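Local atomic coordinates of biliverdin reductase (Synechocystis sp., PDB entry 5B3T), a protein that probably reduces biliverdin, a tetrapyrrole from heme breakdown, with NADPH as the hydride donor. Residues A167-F178 and F208-R218. Sequence-based numbering, arbitrary orientation.
Sequences APQRWTYHHQQF and FWDQPNPEYFR
Two donors grip the carbonyl oxygen of Glu215: His175 N, whose bond to Glu215 O measures 3.0 Å, and a water that Gln176 N holds in turn. The contact lies in the C-terminal alpha/beta domain of this Gfo/Idh/MocA protein, where the loop leading into the short helix 175-178, and the first turn of that helix, pack on the connection between antiparallel strands 199-210 and 217-228. Phe217 N to Tyr173 O (2.9 Å) adds a second backbone bond, so His174 and Tyr216 form a single beta bridge. His174 can serve as the N-cap because ND1 is an acceptor: with CG anti to the backbone N (chi1 -176°), it takes Gln177 N in the ring plane, while NE2, the donor, makes a weak bond to Glu215 OE1. Tyr216 is sandwiched: Gln169 CG sits over the centre of one face as a CH-pi contact, 3.5 Å from the centroid, and the edge of His174 meets the other, the ring planes at 77°, an edge-to-face pair. A serine in place of Tyr216 would probably leave Gln169 and His174 without the ring that separates them, and the water on Tyr216 OH without that partner. Close by, Arg170 and Trp171 belong to the NADP(+) site. Farther along, His175 joins Tyr173, Phe208 and Phe217 in an aromatic cluster; its ring takes the edge of Phe217 on its face and turns its own edge to the face of Phe208. A histidine fits here because it packs like an aromatic yet still donates: NE2 reaches Asp210 OD1 at 3.1 Å on the syn side of the carboxylate, 33° out of its plane.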
loop_
_atom_site.group_PDB
_atom_site.type_symbol
_atom_site.label_atom_id
_atom_site.label_comp_id
_atom_site.label_asym_id
_atom_site.label_seq_id
_atom_site.Cartn_x
_atom_site.Cartn_y
_atom_site.Cartn_z
ATOM N N ALA A 167 6.605 -21.354 -7.470
ATOM C CA ALA A 167 6.481 -20.362 -6.417
ATOM C C ALA A 167 7.831 -20.188 -5.726
ATOM O O ALA A 167 8.466 -21.184 -5.362
ATOM C CB ALA A 167 5.416 -20.775 -5.407
ATOM N N PRO A 168 8.296 -18.961 -5.530
ATOM C CA PRO A 168 9.623 -18.755 -4.946
ATOM C C PRO A 168 9.627 -18.997 -3.445
ATOM O O PRO A 168 8.589 -19.043 -2.783
ATOM C CB PRO A 168 9.914 -17.286 -5.265
ATOM C CG PRO A 168 8.553 -16.649 -5.239
ATOM C CD PRO A 168 7.600 -17.687 -5.792
ATOM N N GLN A 169 10.836 -19.154 -2.913
ATOM C CA GLN A 169 11.031 -19.228 -1.469
ATOM C C GLN A 169 11.509 -17.868 -0.962
ATOM O O GLN A 169 12.648 -17.685 -0.531
ATOM C CB GLN A 169 12.012 -20.343 -1.117
ATOM C CG GLN A 169 11.723 -20.998 0.225
ATOM C CD GLN A 169 12.960 -21.573 0.888
ATOM O OE1 GLN A 169 14.081 -21.133 0.628
ATOM N NE2 GLN A 169 12.761 -22.560 1.754
ATOM N N ARG A 170 10.598 -16.898 -1.041
ATOM C CA ARG A 170 10.865 -15.537 -0.601
ATOM C C ARG A 170 9.678 -15.038 0.216
ATOM O O ARG A 170 8.639 -15.698 0.314
ATOM C CB ARG A 170 11.161 -14.612 -1.789
ATOM C CG ARG A 170 9.984 -14.389 -2.720
ATOM C CD ARG A 170 10.386 -13.568 -3.936
ATOM N NE ARG A 170 10.911 -12.256 -3.572
ATOM C CZ ARG A 170 10.840 -11.181 -4.350
ATOM N NH1 ARG A 170 10.258 -11.259 -5.539
ATOM N NH2 ARG A 170 11.347 -10.025 -3.940
ATOM N N TRP A 171 9.840 -13.847 0.803
ATOM C CA TRP A 171 8.899 -13.388 1.822
ATOM C C TRP A 171 7.493 -13.186 1.269
ATOM O O TRP A 171 6.517 -13.290 2.019
ATOM C CB TRP A 171 9.410 -12.098 2.472
ATOM C CG TRP A 171 9.363 -10.872 1.597
ATOM C CD1 TRP A 171 10.367 -10.386 0.810
ATOM C CD2 TRP A 171 8.264 -9.963 1.451
ATOM N NE1 TRP A 171 9.956 -9.238 0.173
ATOM C CE2 TRP A 171 8.668 -8.958 0.551
ATOM C CE3 TRP A 171 6.974 -9.906 1.989
ATOM C CZ2 TRP A 171 7.829 -7.908 0.175
ATOM C CZ3 TRP A 171 6.141 -8.862 1.616
ATOM C CH2 TRP A 171 6.573 -7.878 0.718
ATOM N N THR A 172 7.361 -12.911 -0.031
ATOM C CA THR A 172 6.040 -12.695 -0.614
ATOM C C THR A 172 5.201 -13.966 -0.672
ATOM O O THR A 172 3.983 -13.873 -0.866
ATOM C CB THR A 172 6.174 -12.099 -2.018
ATOM O OG1 THR A 172 7.109 -12.869 -2.780
ATOM C CG2 THR A 172 6.650 -10.651 -1.942
ATOM N N TYR A 173 5.812 -15.142 -0.518
ATOM C CA TYR A 173 5.087 -16.404 -0.435
ATOM C C TYR A 173 5.267 -17.059 0.930
ATOM O O TYR A 173 5.012 -18.257 1.084
ATOM C CB TYR A 173 5.526 -17.356 -1.552
ATOM C CG TYR A 173 4.899 -17.047 -2.892
ATOM C CD1 TYR A 173 5.282 -15.928 -3.619
ATOM C CD2 TYR A 173 3.919 -17.872 -3.429
ATOM C CE1 TYR A 173 4.708 -15.640 -4.845
ATOM C CE2 TYR A 173 3.339 -17.594 -4.654
ATOM C CZ TYR A 173 3.739 -16.476 -5.356
ATOM O OH TYR A 173 3.164 -16.196 -6.573
ATOM N N HIS A 174 5.705 -16.285 1.919
ATOM C CA HIS A 174 5.944 -16.759 3.275
ATOM C C HIS A 174 4.756 -16.345 4.137
ATOM O O HIS A 174 4.420 -15.158 4.199
ATOM C CB HIS A 174 7.256 -16.173 3.802
ATOM C CG HIS A 174 7.656 -16.667 5.158
ATOM N ND1 HIS A 174 7.278 -16.034 6.322
ATOM C CD2 HIS A 174 8.428 -17.715 5.532
ATOM C CE1 HIS A 174 7.789 -16.679 7.357
ATOM N NE2 HIS A 174 8.490 -17.704 6.905
ATOM N N HIS A 175 4.119 -17.326 4.786
ATOM C CA HIS A 175 2.873 -17.077 5.514
ATOM C C HIS A 175 2.989 -15.886 6.459
ATOM O O HIS A 175 2.163 -14.966 6.422
ATOM C CB HIS A 175 2.460 -18.327 6.297
ATOM C CG HIS A 175 1.753 -19.360 5.475
ATOM N ND1 HIS A 175 0.450 -19.210 5.052
ATOM C CD2 HIS A 175 2.159 -20.570 5.022
ATOM C CE1 HIS A 175 0.088 -20.279 4.363
ATOM N NE2 HIS A 175 1.107 -21.119 4.331
ATOM N N GLN A 176 4.012 -15.884 7.314
ATOM C CA GLN A 176 4.105 -14.860 8.351
ATOM C C GLN A 176 4.600 -13.525 7.800
ATOM O O GLN A 176 4.077 -12.469 8.171
ATOM C CB GLN A 176 5.013 -15.347 9.480
ATOM C CG GLN A 176 4.398 -16.462 10.315
ATOM C CD GLN A 176 5.323 -16.937 11.415
ATOM O OE1 GLN A 176 6.326 -16.291 11.718
ATOM N NE2 GLN A 176 4.989 -18.070 12.024
ATOM N N GLN A 177 5.602 -13.547 6.916
ATOM C CA GLN A 177 6.157 -12.297 6.403
ATOM C C GLN A 177 5.178 -11.589 5.474
ATOM O O GLN A 177 5.055 -10.359 5.518
ATOM C CB GLN A 177 7.479 -12.562 5.684
ATOM C CG GLN A 177 8.634 -12.910 6.610
ATOM C CD GLN A 177 9.920 -13.190 5.857
ATOM O OE1 GLN A 177 10.054 -14.221 5.199
ATOM N NE2 GLN A 177 10.874 -12.271 5.950
ATOM N N PHE A 178 4.480 -12.342 4.623
ATOM C CA PHE A 178 3.531 -11.720 3.707
ATOM C C PHE A 178 2.242 -11.330 4.420
ATOM O O PHE A 178 1.640 -10.299 4.101
ATOM C CB PHE A 178 3.244 -12.657 2.534
ATOM C CG PHE A 178 2.284 -12.090 1.530
ATOM C CD1 PHE A 178 2.604 -10.945 0.814
ATOM C CD2 PHE A 178 1.069 -12.705 1.291
ATOM C CE1 PHE A 178 1.721 -10.418 -0.112
ATOM C CE2 PHE A 178 0.185 -12.184 0.363
ATOM C CZ PHE A 178 0.513 -11.038 -0.337
ATOM N N PHE A 208 -5.040 -21.866 0.947
ATOM C CA PHE A 208 -3.615 -21.945 0.670
ATOM C C PHE A 208 -3.248 -23.317 0.120
ATOM O O PHE A 208 -3.855 -24.333 0.475
ATOM C CB PHE A 208 -2.777 -21.670 1.925
ATOM C CG PHE A 208 -2.830 -20.245 2.395
ATOM C CD1 PHE A 208 -1.996 -19.290 1.838
ATOM C CD2 PHE A 208 -3.699 -19.864 3.406
ATOM C CE1 PHE A 208 -2.034 -17.974 2.271
ATOM C CE2 PHE A 208 -3.741 -18.548 3.846
ATOM C CZ PHE A 208 -2.907 -17.602 3.277
ATOM N N TRP A 209 -2.249 -23.329 -0.760
ATOM C CA TRP A 209 -1.556 -24.540 -1.189
ATOM C C TRP A 209 -0.154 -24.472 -0.593
ATOM O O TRP A 209 0.663 -23.649 -1.017
ATOM C CB TRP A 209 -1.487 -24.644 -2.712
ATOM C CG TRP A 209 -2.779 -24.948 -3.422
ATOM C CD1 TRP A 209 -3.148 -26.141 -3.973
ATOM C CD2 TRP A 209 -3.852 -24.034 -3.690
ATOM N NE1 TRP A 209 -4.389 -26.032 -4.554
ATOM C CE2 TRP A 209 -4.843 -24.749 -4.395
ATOM C CE3 TRP A 209 -4.077 -22.686 -3.395
ATOM C CZ2 TRP A 209 -6.036 -24.160 -4.810
ATOM C CZ3 TRP A 209 -5.263 -22.104 -3.808
ATOM C CH2 TRP A 209 -6.227 -22.840 -4.506
ATOM N N ASP A 210 0.125 -25.324 0.388
ATOM C CA ASP A 210 1.400 -25.254 1.087
ATOM C C ASP A 210 2.529 -25.851 0.256
ATOM O O ASP A 210 2.323 -26.753 -0.561
ATOM C CB ASP A 210 1.324 -25.980 2.430
ATOM C CG ASP A 210 0.653 -25.152 3.506
ATOM O OD1 ASP A 210 0.424 -23.945 3.277
ATOM O OD2 ASP A 210 0.358 -25.709 4.585
ATOM N N GLN A 211 3.730 -25.328 0.471
ATOM C CA GLN A 211 4.949 -25.951 -0.022
ATOM C C GLN A 211 5.321 -27.112 0.894
ATOM O O GLN A 211 4.723 -27.291 1.958
ATOM C CB GLN A 211 6.069 -24.912 -0.091
ATOM C CG GLN A 211 5.903 -23.844 -1.161
ATOM C CD GLN A 211 6.286 -24.334 -2.551
ATOM O OE1 GLN A 211 6.313 -25.535 -2.810
ATOM N NE2 GLN A 211 6.588 -23.400 -3.450
ATOM N N PRO A 212 6.281 -27.956 0.491
ATOM C CA PRO A 212 6.770 -28.990 1.421
ATOM C C PRO A 212 7.207 -28.420 2.759
ATOM O O PRO A 212 6.912 -29.007 3.808
ATOM C CB PRO A 212 7.935 -29.621 0.650
ATOM C CG PRO A 212 7.553 -29.455 -0.780
ATOM C CD PRO A 212 6.846 -28.125 -0.861
ATOM N N ASN A 213 7.895 -27.280 2.750
ATOM C CA ASN A 213 8.126 -26.496 3.956
ATOM C C ASN A 213 6.874 -25.662 4.202
ATOM O O ASN A 213 6.636 -24.678 3.492
ATOM C CB ASN A 213 9.370 -25.614 3.802
ATOM C CG ASN A 213 9.606 -24.696 4.998
ATOM O OD1 ASN A 213 8.868 -24.720 5.984
ATOM N ND2 ASN A 213 10.652 -23.883 4.910
ATOM N N PRO A 214 6.056 -26.016 5.200
ATOM C CA PRO A 214 4.749 -25.361 5.357
ATOM C C PRO A 214 4.819 -23.910 5.810
ATOM O O PRO A 214 3.766 -23.281 5.961
ATOM C CB PRO A 214 4.053 -26.237 6.408
ATOM C CG PRO A 214 5.177 -26.781 7.224
ATOM C CD PRO A 214 6.309 -27.012 6.256
ATOM N N GLU A 215 6.011 -23.354 6.038
ATOM C CA GLU A 215 6.127 -21.922 6.283
ATOM C C GLU A 215 5.934 -21.103 5.015
ATOM O O GLU A 215 5.711 -19.891 5.099
ATOM C CB GLU A 215 7.488 -21.590 6.894
ATOM C CG GLU A 215 7.707 -22.161 8.278
ATOM C CD GLU A 215 8.906 -21.542 8.964
ATOM O OE1 GLU A 215 9.058 -20.305 8.887
ATOM O OE2 GLU A 215 9.698 -22.291 9.572
ATOM N N TYR A 216 6.029 -21.737 3.852
ATOM C CA TYR A 216 5.769 -21.109 2.571
ATOM C C TYR A 216 4.527 -21.731 1.950
ATOM O O TYR A 216 4.237 -22.912 2.159
ATOM C CB TYR A 216 6.962 -21.274 1.624
ATOM C CG TYR A 216 8.211 -20.556 2.078
ATOM C CD1 TYR A 216 9.114 -21.167 2.939
ATOM C CD2 TYR A 216 8.492 -19.268 1.642
ATOM C CE1 TYR A 216 10.257 -20.512 3.358
ATOM C CE2 TYR A 216 9.633 -18.606 2.053
ATOM C CZ TYR A 216 10.511 -19.232 2.911
ATOM O OH TYR A 216 11.649 -18.575 3.321
ATOM N N PHE A 217 3.786 -20.929 1.198
ATOM C CA PHE A 217 2.735 -21.458 0.347
ATOM C C PHE A 217 3.172 -21.352 -1.106
ATOM O O PHE A 217 3.947 -20.466 -1.479
ATOM C CB PHE A 217 1.390 -20.742 0.563
ATOM C CG PHE A 217 1.424 -19.252 0.324
ATOM C CD1 PHE A 217 1.117 -18.730 -0.924
ATOM C CD2 PHE A 217 1.717 -18.371 1.357
ATOM C CE1 PHE A 217 1.130 -17.360 -1.147
ATOM C CE2 PHE A 217 1.729 -16.998 1.139
ATOM C CZ PHE A 217 1.436 -16.493 -0.113
ATOM N N ARG A 218 2.698 -22.292 -1.917
ATOM C CA ARG A 218 2.957 -22.255 -3.346
ATOM C C ARG A 218 1.819 -21.623 -4.127
ATOM O O ARG A 218 1.998 -21.306 -5.306
ATOM C CB ARG A 218 3.230 -23.666 -3.881
ATOM C CG ARG A 218 2.070 -24.631 -3.761
ATOM C CD ARG A 218 2.467 -26.009 -4.271
ATOM N NE ARG A 218 1.303 -26.846 -4.539
ATOM C CZ ARG A 218 0.742 -26.969 -5.737
ATOM N NH1 ARG A 218 1.247 -26.315 -6.774
ATOM N NH2 ARG A 218 -0.318 -27.749 -5.901
HETATM O O HOH W 1 6.837 -20.760 -2.008
HETATM O O HOH W 2 5.433 -18.702 7.755
HETATM O O HOH W 3 11.503 -15.905 2.711
#